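Local coordinates for protein aromatic amino acid beta-eliminating lyase/threonine aldolase (Exiguobacterium sibiricum, PDB 3LWS) that is a pyridoxal-phosphate-dependent enzyme of the beta-eliminating lyase family, built on the fold type I (aspartate aminotransferase-like) architecture, at residues E50-K55 with S246-Y251; M125-I130 with E159-Y164; E142-E147 with S287-L292. One frame throughout, in Å; residues are numbered along the deposited sequence.

Contact 1: E50-K55 with S246-Y251; sequences EPFEQK and SADYYY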
loop_
_atom_site.group_PDB
_atom_site.type_symbol
_atom_site.label_atom_id
_atom_site.label_comp_id
_atom_site.label_asym_id
_atom_site.label_seq_id
_atom_site.Cartn_x
_atom_site.Cartn_y
_atom_site.Cartn_z
ATOM N N GLU A 50 -7.340 -13.662 -5.242
ATOM C CA GLU A 50 -8.191 -14.070 -6.383
ATOM C C GLU A 50 -9.626 -14.329 -6.012
ATOM O O GLU A 50 -10.492 -13.806 -6.669
ATOM C CB GLU A 50 -7.625 -15.229 -7.217
ATOM C CG GLU A 50 -6.382 -14.840 -7.914
ATOM C CD GLU A 50 -5.885 -15.831 -8.954
ATOM O OE1 GLU A 50 -6.677 -16.174 -9.854
ATOM O OE2 GLU A 50 -4.681 -16.191 -8.900
ATOM N N PRO A 51 -9.887 -15.100 -4.950
ATOM C CA PRO A 51 -11.274 -15.272 -4.525
ATOM C C PRO A 51 -11.965 -13.956 -4.081
ATOM O O PRO A 51 -13.160 -13.753 -4.364
ATOM C CB PRO A 51 -11.152 -16.239 -3.336
ATOM C CG PRO A 51 -9.950 -16.978 -3.561
ATOM C CD PRO A 51 -8.998 -16.055 -4.261
ATOM N N PHE A 52 -11.225 -13.062 -3.419
ATOM C CA PHE A 52 -11.800 -11.789 -2.986
ATOM C C PHE A 52 -12.195 -10.949 -4.188
ATOM O O PHE A 52 -13.273 -10.350 -4.207
ATOM C CB PHE A 52 -10.838 -11.017 -2.071
ATOM C CG PHE A 52 -11.412 -9.761 -1.499
ATOM C CD1 PHE A 52 -11.305 -8.549 -2.188
ATOM C CD2 PHE A 52 -12.030 -9.765 -0.270
ATOM C CE1 PHE A 52 -11.827 -7.390 -1.668
ATOM C CE2 PHE A 52 -12.538 -8.591 0.266
ATOM C CZ PHE A 52 -12.439 -7.397 -0.435
ATOM N N GLU A 53 -11.312 -10.917 -5.184
ATOM C CA GLU A 53 -11.545 -10.145 -6.369
ATOM C C GLU A 53 -12.772 -10.705 -7.109
ATOM O O GLU A 53 -13.640 -9.955 -7.503
ATOM C CB GLU A 53 -10.276 -10.106 -7.223
ATOM C CG GLU A 53 -9.183 -9.160 -6.696
ATOM C CD GLU A 53 -7.922 -9.060 -7.599
ATOM O OE1 GLU A 53 -7.740 -9.870 -8.551
ATOM O OE2 GLU A 53 -7.123 -8.137 -7.357
ATOM N N GLN A 54 -12.876 -12.025 -7.256
ATOM C CA GLN A 54 -14.061 -12.639 -7.945
ATOM C C GLN A 54 -15.366 -12.343 -7.201
ATOM O O GLN A 54 -16.381 -11.978 -7.807
ATOM C CB GLN A 54 -13.870 -14.156 -8.053
ATOM C CG GLN A 54 -12.656 -14.547 -8.901
ATOM C CD GLN A 54 -12.282 -16.040 -8.777
ATOM O OE1 GLN A 54 -12.830 -16.778 -7.939
ATOM N NE2 GLN A 54 -11.339 -16.481 -9.628
ATOM N N LYS A 55 -15.320 -12.500 -5.878
ATOM C CA LYS A 55 -16.420 -12.166 -4.994
ATOM C C LYS A 55 -16.994 -10.789 -5.279
ATOM O O LYS A 55 -18.204 -10.636 -5.511
ATOM C CB LYS A 55 -15.955 -12.253 -3.524
ATOM C CG LYS A 55 -17.009 -11.860 -2.505
ATOM C CD LYS A 55 -16.569 -12.193 -1.108
ATOM C CE LYS A 55 -17.682 -11.890 -0.116
ATOM N NZ LYS A 55 -17.346 -12.236 1.288
ATOM N N SER A 246 -9.052 -8.614 6.437
ATOM C CA SER A 246 -9.778 -7.657 7.276
ATOM C C SER A 246 -10.939 -7.034 6.516
ATOM O O SER A 246 -12.056 -7.016 7.036
ATOM C CB SER A 246 -8.859 -6.614 7.897
ATOM O OG SER A 246 -8.045 -5.938 6.940
ATOM N N ALA A 247 -10.700 -6.603 5.265
ATOM C CA ALA A 247 -11.741 -6.036 4.393
ATOM C C ALA A 247 -12.945 -6.944 4.251
ATOM O O ALA A 247 -14.097 -6.531 4.460
ATOM C CB ALA A 247 -11.144 -5.746 2.991
ATOM N N ASP A 248 -12.683 -8.205 3.923
ATOM C CA ASP A 248 -13.742 -9.198 3.779
ATOM C C ASP A 248 -14.487 -9.464 5.084
ATOM O O ASP A 248 -15.707 -9.558 5.069
ATOM C CB ASP A 248 -13.155 -10.527 3.266
ATOM C CG ASP A 248 -14.135 -11.309 2.401
ATOM O OD1 ASP A 248 -15.183 -10.775 2.020
ATOM O OD2 ASP A 248 -13.827 -12.442 2.076
ATOM N N TYR A 249 -13.749 -9.586 6.193
ATOM C CA TYR A 249 -14.343 -9.741 7.524
ATOM C C TYR A 249 -15.287 -8.614 7.893
ATOM O O TYR A 249 -16.376 -8.889 8.416
ATOM C CB TYR A 249 -13.275 -9.828 8.624
ATOM C CG TYR A 249 -13.833 -9.972 10.031
ATOM C CD1 TYR A 249 -13.984 -11.219 10.619
ATOM C CD2 TYR A 249 -14.172 -8.858 10.793
ATOM C CE1 TYR A 249 -14.524 -11.355 11.905
ATOM C CE2 TYR A 249 -14.704 -8.999 12.101
ATOM C CZ TYR A 249 -14.860 -10.256 12.630
ATOM O OH TYR A 249 -15.351 -10.401 13.898
ATOM N N TYR A 250 -14.869 -7.348 7.695
ATOM C CA TYR A 250 -15.768 -6.220 8.071
ATOM C C TYR A 250 -16.902 -6.085 7.082
ATOM O O TYR A 250 -17.995 -5.654 7.442
ATOM C CB TYR A 250 -14.983 -4.927 8.340
ATOM C CG TYR A 250 -14.195 -5.105 9.615
ATOM C CD1 TYR A 250 -14.838 -5.154 10.849
ATOM C CD2 TYR A 250 -12.823 -5.288 9.599
ATOM C CE1 TYR A 250 -14.145 -5.370 11.998
ATOM C CE2 TYR A 250 -12.124 -5.498 10.754
ATOM C CZ TYR A 250 -12.783 -5.557 11.940
ATOM O OH TYR A 250 -12.082 -5.745 13.100
ATOM N N TYR A 251 -16.658 -6.495 5.838
ATOM C CA TYR A 251 -17.737 -6.589 4.863
ATOM C C TYR A 251 -18.794 -7.596 5.343
ATOM O O TYR A 251 -19.973 -7.252 5.450
ATOM C CB TYR A 251 -17.231 -6.946 3.453
ATOM C CG TYR A 251 -18.359 -7.161 2.484
ATOM C CD1 TYR A 251 -18.996 -6.080 1.877
ATOM C CD2 TYR A 251 -18.845 -8.446 2.221
ATOM C CE1 TYR A 251 -20.058 -6.267 1.002
ATOM C CE2 TYR A 251 -19.920 -8.637 1.337
ATOM C CZ TYR A 251 -20.522 -7.553 0.742
ATOM O OH TYR A 251 -21.567 -7.721 -0.127
#
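Ala247 opens the contact on helix 241-254, its CB lying 4.0 Å from CZ at the end of the Phe52 ring. One residue on, Asp248 is reached by both Phe52 and Lys55. Its CB comes up to the edge of the phenyl ring, 3.6 Å from Phe52 CE2, while its carboxylate stands almost upright to that ring, the two planes 84° apart. Beyond the methylene, Asp248 OD1 receives the ammonium of Lys55 in a salt bridge of 2.7 Å from NZ; the nitrogen arrives on the syn side, 21° out of the carboxylate plane. Lys55 spans the gap because its chain is extended throughout, with CG turned opposite the backbone nitrogen (chi1 177°). Tyr251, a turn after Ala247, brings CD2 to 4.2 Å from Lys55 NZ, and the same nitrogen also forms a salt bridge with Glu252, so two acids of one helix share it. The segment axes stay 11.6 Å apart, and Phe52 and Lys55 reach across to the short side chains of Ala247 and Asp248. Phe52 further meets Phe67 of strand 64-68, as well as Phe204 and Phe56, tying helices 49-60 and 241-254 to the edge of the seven-stranded sheet.

Contact 2: M125-I130 with E159-Y164; sequences MTLDEI and ETISRY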
loop_
_atom_site.group_PDB
_atom_site.type_symbol
_atom_site.label_atom_id
_atom_site.label_comp_id
_atom_site.label_asym_id
_atom_site.label_seq_id
_atom_site.Cartn_x
_atom_site.Cartn_y
_atom_site.Cartn_z
HETATM N N MSE A 125 -23.931 18.805 -9.280
HETATM C CA MSE A 125 -23.968 19.178 -10.696
HETATM C C MSE A 125 -25.363 18.810 -11.243
HETATM O O MSE A 125 -25.993 17.872 -10.771
HETATM C CB MSE A 125 -22.880 18.415 -11.461
HETATM C CG MSE A 125 -23.185 16.909 -11.610
HETATM SE SE MSE A 125 -21.825 15.940 -12.608
HETATM C CE MSE A 125 -20.559 15.841 -11.152
ATOM N N THR A 126 -25.837 19.553 -12.223
ATOM C CA THR A 126 -27.164 19.339 -12.780
ATOM C C THR A 126 -27.033 18.507 -14.051
ATOM O O THR A 126 -25.961 18.446 -14.634
ATOM C CB THR A 126 -27.829 20.676 -13.109
ATOM O OG1 THR A 126 -27.120 21.300 -14.190
ATOM C CG2 THR A 126 -27.848 21.593 -11.911
ATOM N N LEU A 127 -28.113 17.856 -14.470
ATOM C CA LEU A 127 -28.121 17.123 -15.734
ATOM C C LEU A 127 -27.820 18.038 -16.930
ATOM O O LEU A 127 -27.090 17.630 -17.846
ATOM C CB LEU A 127 -29.452 16.406 -15.939
ATOM C CG LEU A 127 -29.666 15.622 -17.231
ATOM C CD1 LEU A 127 -28.627 14.598 -17.486
ATOM C CD2 LEU A 127 -31.008 14.940 -17.175
ATOM N N ASP A 128 -28.335 19.272 -16.916
ATOM C CA ASP A 128 -27.987 20.239 -17.960
ATOM C C ASP A 128 -26.496 20.517 -18.035
ATOM O O ASP A 128 -25.944 20.648 -19.143
ATOM C CB ASP A 128 -28.712 21.563 -17.783
ATOM C CG ASP A 128 -30.192 21.471 -18.125
ATOM O OD1 ASP A 128 -30.583 20.590 -18.909
ATOM O OD2 ASP A 128 -30.956 22.286 -17.591
ATOM N N GLU A 129 -25.848 20.642 -16.881
ATOM C CA GLU A 129 -24.388 20.850 -16.851
ATOM C C GLU A 129 -23.597 19.679 -17.435
ATOM O O GLU A 129 -22.602 19.896 -18.083
ATOM C CB GLU A 129 -23.917 21.161 -15.443
ATOM C CG GLU A 129 -24.223 22.596 -15.054
ATOM C CD GLU A 129 -24.112 22.847 -13.583
ATOM O OE1 GLU A 129 -24.308 21.915 -12.780
ATOM O OE2 GLU A 129 -23.860 23.998 -13.211
ATOM N N ILE A 130 -24.055 18.448 -17.211
ATOM C CA ILE A 130 -23.450 17.261 -17.827
ATOM C C ILE A 130 -23.667 17.289 -19.354
ATOM O O ILE A 130 -22.750 17.074 -20.104
ATOM C CB ILE A 130 -24.061 15.963 -17.227
ATOM C CG1 ILE A 130 -23.627 15.780 -15.749
ATOM C CG2 ILE A 130 -23.699 14.732 -18.041
ATOM C CD1 ILE A 130 -24.387 14.714 -15.043
ATOM N N GLU A 159 -29.883 6.878 -14.145
ATOM C CA GLU A 159 -30.166 6.083 -15.331
ATOM C C GLU A 159 -30.041 6.929 -16.597
ATOM O O GLU A 159 -29.474 6.492 -17.596
ATOM C CB GLU A 159 -31.561 5.473 -15.261
ATOM C CG GLU A 159 -31.705 4.339 -14.287
ATOM C CD GLU A 159 -33.109 3.752 -14.355
ATOM O OE1 GLU A 159 -34.087 4.471 -14.090
ATOM O OE2 GLU A 159 -33.224 2.569 -14.679
ATOM N N THR A 160 -30.561 8.143 -16.519
ATOM C CA THR A 160 -30.483 9.105 -17.597
ATOM C C THR A 160 -29.053 9.514 -17.918
ATOM O O THR A 160 -28.696 9.626 -19.090
ATOM C CB THR A 160 -31.335 10.347 -17.253
ATOM O OG1 THR A 160 -32.708 9.955 -17.225
ATOM C CG2 THR A 160 -31.139 11.483 -18.256
ATOM N N ILE A 161 -28.258 9.763 -16.875
ATOM C CA ILE A 161 -26.830 10.127 -17.033
ATOM C C ILE A 161 -26.037 8.969 -17.660
ATOM O O ILE A 161 -25.198 9.203 -18.502
ATOM C CB ILE A 161 -26.151 10.534 -15.680
ATOM C CG1 ILE A 161 -26.724 11.867 -15.192
ATOM C CG2 ILE A 161 -24.602 10.652 -15.827
ATOM C CD1 ILE A 161 -26.270 12.230 -13.831
ATOM N N SER A 162 -26.323 7.739 -17.217
ATOM C CA SER A 162 -25.696 6.526 -17.751
ATOM C C SER A 162 -25.976 6.318 -19.245
ATOM O O SER A 162 -25.063 5.991 -20.018
ATOM C CB SER A 162 -26.215 5.307 -16.994
ATOM O OG SER A 162 -25.616 4.129 -17.442
ATOM N N ARG A 163 -27.226 6.507 -19.650
ATOM C CA ARG A 163 -27.595 6.418 -21.080
ATOM C C ARG A 163 -26.978 7.552 -21.898
ATOM O O ARG A 163 -26.500 7.344 -22.995
ATOM C CB ARG A 163 -29.109 6.431 -21.239
ATOM C CG ARG A 163 -29.617 6.263 -22.707
ATOM C CD ARG A 163 -31.157 6.181 -22.786
ATOM N NE ARG A 163 -31.661 5.092 -21.937
ATOM C CZ ARG A 163 -32.043 5.198 -20.658
ATOM N NH1 ARG A 163 -32.027 6.366 -20.015
ATOM N NH2 ARG A 163 -32.454 4.112 -20.008
ATOM N N TYR A 164 -26.988 8.757 -21.350
ATOM C CA TYR A 164 -26.454 9.895 -22.059
ATOM C C TYR A 164 -24.991 9.645 -22.385
ATOM O O TYR A 164 -24.600 9.639 -23.540
ATOM C CB TYR A 164 -26.643 11.197 -21.245
ATOM C CG TYR A 164 -26.076 12.400 -21.944
ATOM C CD1 TYR A 164 -26.786 13.044 -22.961
ATOM C CD2 TYR A 164 -24.824 12.868 -21.628
ATOM C CE1 TYR A 164 -26.270 14.124 -23.602
ATOM C CE2 TYR A 164 -24.290 13.932 -22.277
ATOM C CZ TYR A 164 -25.018 14.565 -23.266
ATOM O OH TYR A 164 -24.471 15.629 -23.916
#
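Glu129 OE1 takes the backbone N-H of Thr126 at 2.9 Å, on the helix start that presents Leu127 and Ile130 to Thr160 and Ile161. The carboxylate oxygen is met on its anti side, and the other oxygen, OE2, is held by Arg123 in a salt bridge. In return Glu129 N donates to Thr126 OG1 at 3.0 Å, which completes a capping box around the first turn of helix 127-131. Across the contact, apolar side chains do the touching. Leu127, with CG swung opposite its backbone nitrogen (chi1 178°), puts CD2 3.6 Å from Thr160 CG2 and CD1 4.0 Å from Ile161 CG1. The side chains of Ile130 and Ile161 run across one another, their CD1 methyls modelled a doubtfully close 3.3 Å apart. Further along, Ile130 CG2 lies alongside the Tyr164 ring, 4.2 Å from CD2, while the hydroxyl of Tyr164 is bonded to Arg168. Leu139 of strand 138-142 touches both isoleucines, so the two helices pack onto the same strand of the large sheet. No hydrogen bond joins the segments: Thr126 and Glu129 pair within their own, and the attachment to helix 155-167 rests on apolar packing.

Contact 3: E142-E147 with S287-L292; sequences ELPQRE and SNMFHL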
loop_
_atom_site.group_PDB
_atom_site.type_symbol
_atom_site.label_atom_id
_atom_site.label_comp_id
_atom_site.label_asym_id
_atom_site.label_seq_id
_atom_site.Cartn_x
_atom_site.Cartn_y
_atom_site.Cartn_z
ATOM N N GLU A 142 -19.580 10.678 -7.687
ATOM C CA GLU A 142 -19.371 10.205 -6.308
ATOM C C GLU A 142 -20.721 10.112 -5.577
ATOM O O GLU A 142 -21.406 11.119 -5.388
ATOM C CB GLU A 142 -18.464 11.204 -5.583
ATOM C CG GLU A 142 -18.038 10.841 -4.189
ATOM C CD GLU A 142 -17.445 12.036 -3.418
ATOM O OE1 GLU A 142 -16.599 12.771 -3.990
ATOM O OE2 GLU A 142 -17.796 12.195 -2.212
ATOM N N LEU A 143 -21.124 8.911 -5.199
ATOM C CA LEU A 143 -22.419 8.697 -4.578
ATOM C C LEU A 143 -22.271 8.311 -3.095
ATOM O O LEU A 143 -21.760 7.205 -2.790
ATOM C CB LEU A 143 -23.189 7.604 -5.345
ATOM C CG LEU A 143 -23.476 7.862 -6.823
ATOM C CD1 LEU A 143 -23.976 6.585 -7.463
ATOM C CD2 LEU A 143 -24.473 8.985 -6.995
ATOM N N PRO A 144 -22.699 9.201 -2.168
ATOM C CA PRO A 144 -23.213 10.561 -2.357
ATOM C C PRO A 144 -22.052 11.558 -2.390
ATOM O O PRO A 144 -20.879 11.144 -2.215
ATOM C CB PRO A 144 -24.004 10.794 -1.068
ATOM C CG PRO A 144 -23.182 10.107 -0.040
ATOM C CD PRO A 144 -22.543 8.905 -0.729
ATOM N N GLN A 145 -22.387 12.840 -2.558
ATOM C CA GLN A 145 -21.363 13.926 -2.585
ATOM C C GLN A 145 -21.042 14.323 -1.181
ATOM O O GLN A 145 -21.664 15.224 -0.590
ATOM C CB GLN A 145 -21.818 15.131 -3.397
ATOM C CG GLN A 145 -20.679 16.014 -3.910
ATOM C CD GLN A 145 -19.960 15.406 -5.097
ATOM O OE1 GLN A 145 -20.534 15.233 -6.178
ATOM N NE2 GLN A 145 -18.691 15.086 -4.904
ATOM N N ARG A 146 -20.025 13.672 -0.658
ATOM C CA ARG A 146 -19.750 13.718 0.754
ATOM C C ARG A 146 -19.388 15.120 1.236
ATOM O O ARG A 146 -19.767 15.521 2.351
ATOM C CB ARG A 146 -18.659 12.693 1.027
ATOM C CG ARG A 146 -17.980 12.789 2.303
ATOM C CD ARG A 146 -16.696 13.628 2.244
ATOM N NE ARG A 146 -16.069 13.378 3.517
ATOM C CZ ARG A 146 -14.958 12.690 3.725
ATOM N NH1 ARG A 146 -14.222 12.268 2.731
ATOM N NH2 ARG A 146 -14.539 12.502 4.968
ATOM N N GLU A 147 -18.671 15.878 0.397
ATOM C CA GLU A 147 -18.142 17.167 0.809
ATOM C C GLU A 147 -19.236 18.209 1.059
ATOM O O GLU A 147 -18.976 19.214 1.699
ATOM C CB GLU A 147 -17.100 17.720 -0.179
ATOM C CG GLU A 147 -15.814 16.902 -0.247
ATOM C CD GLU A 147 -14.800 17.179 0.862
ATOM O OE1 GLU A 147 -14.821 18.265 1.454
ATOM O OE2 GLU A 147 -13.949 16.304 1.123
ATOM N N SER A 287 -28.448 8.772 3.763
ATOM C CA SER A 287 -27.475 7.745 4.079
ATOM C C SER A 287 -27.135 7.824 5.575
ATOM O O SER A 287 -27.838 8.465 6.346
ATOM C CB SER A 287 -26.216 7.973 3.282
ATOM O OG SER A 287 -25.556 9.129 3.746
ATOM N N ASN A 288 -26.030 7.209 5.978
ATOM C CA ASN A 288 -25.601 7.260 7.367
ATOM C C ASN A 288 -24.915 8.573 7.735
ATOM O O ASN A 288 -24.532 8.744 8.874
ATOM C CB ASN A 288 -24.654 6.107 7.709
ATOM C CG ASN A 288 -23.369 6.175 6.954
ATOM O OD1 ASN A 288 -23.352 6.576 5.800
ATOM N ND2 ASN A 288 -22.272 5.842 7.626
HETATM N N MSE A 289 -24.762 9.478 6.774
HETATM C CA MSE A 289 -23.957 10.672 6.993
HETATM C C MSE A 289 -24.742 11.947 6.786
HETATM O O MSE A 289 -25.751 11.981 6.076
HETATM C CB MSE A 289 -22.729 10.650 6.074
HETATM C CG MSE A 289 -23.007 11.113 4.646
HETATM SE SE MSE A 289 -21.351 11.471 3.699
HETATM C CE MSE A 289 -20.811 13.125 4.593
ATOM N N PHE A 290 -24.230 12.997 7.409
ATOM C CA PHE A 290 -24.619 14.359 7.135
ATOM C C PHE A 290 -23.539 15.313 7.665
ATOM O O PHE A 290 -22.637 14.896 8.405
ATOM C CB PHE A 290 -25.982 14.676 7.756
ATOM C CG PHE A 290 -26.098 14.363 9.230
ATOM C CD1 PHE A 290 -26.563 13.123 9.659
ATOM C CD2 PHE A 290 -25.779 15.324 10.192
ATOM C CE1 PHE A 290 -26.708 12.846 11.023
ATOM C CE2 PHE A 290 -25.907 15.050 11.547
ATOM C CZ PHE A 290 -26.389 13.815 11.965
ATOM N N HIS A 291 -23.626 16.587 7.312
ATOM C CA HIS A 291 -22.799 17.578 7.995
ATOM C C HIS A 291 -23.621 18.308 9.018
ATOM O O HIS A 291 -24.799 18.553 8.809
ATOM C CB HIS A 291 -22.134 18.553 7.030
ATOM C CG HIS A 291 -21.037 17.940 6.209
ATOM N ND1 HIS A 291 -20.397 18.622 5.204
ATOM C CD2 HIS A 291 -20.476 16.699 6.239
ATOM C CE1 HIS A 291 -19.498 17.833 4.639
ATOM N NE2 HIS A 291 -19.509 16.668 5.261
ATOM N N LEU A 292 -22.971 18.637 10.119
ATOM C CA LEU A 292 -23.590 19.293 11.252
ATOM C C LEU A 292 -22.960 20.681 11.362
ATOM O O LEU A 292 -21.787 20.790 11.713
ATOM C CB LEU A 292 -23.323 18.485 12.519
ATOM C CG LEU A 292 -23.875 19.041 13.829
ATOM C CD1 LEU A 292 -25.400 19.148 13.755
ATOM C CD2 LEU A 292 -23.428 18.138 14.980
#
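The His291 imidazole is turned toward two successive backbone carbonyls, those of Arg146 and Glu147. Glu147 O lies at the ring edge, near its plane, 3.3 Å from CE1. Arg146 O approaches obliquely and, although 3.1 Å from NE2, sits at too poor an angle for a hydrogen bond; NE2 is bonded to Glu330 OE1 instead. The same carboxylate oxygen of Glu330 makes a salt bridge with Arg146 NE, so this acid of strand 326-332 links the side chains of Arg146 and His291, which do not bond to each other.

Two residues before the histidine, on the same side of the strand, selenomethionine Met289 lies roughly perpendicular across the start of the Arg146 side chain. Its terminal methyl CE lies 3.4 Å from Arg146 O and 3.7 Å from Arg146 CG, while SE is 4.0 Å from Arg146 CB. The selenium also faces the proline, 4.4 Å from Pro144 CG. A first torsion of 81° sets Met289 CG between the backbone nitrogen and carbonyl carbon, and a bend at the last torsion brings CE round to the arginine.

In fold type I terms, the contact joins two domains: residues 142-147 leave strand 138-142 of the large seven-stranded sheet, whereas 289-295 is a strand of the small antiparallel sheet. The leaving loop turns sharply through the cis peptide before Pro144. Within it Glu142 OE2 accepts Arg146 N at 3.1 Å, from above the carboxylate plane. On the other side, Ser287 OG accepts from Met289 N at 3.1 Å in an ST turn that leads into the strand. Met182 of helix 179-186 touches both Pro144 and Ser287, and Glu147 OE2 is hydrogen-bonded to His102.

How the contacts relate
Contact 1 is the most buried of the three, yet it alone has a salt bridge directly across its segments, set beside an aromatic cluster between two helices. Contact 2, partly buried and about 22 Å from the centre of the chain, is purely apolar across its helices. Contact 3 is nearest that centre, about 8 Å away; it brings a loop against a strand of the small sheet, with carbonyl oxygens near an imidazole, no hydrogen bond across, and an outside acid shared by both sides. Contact 2 packs against strand 138-142, and the loop of contact 3 leaves its end. Contact 1 adjoins strand 64-68, an outermost strand of the same sheet within this chain.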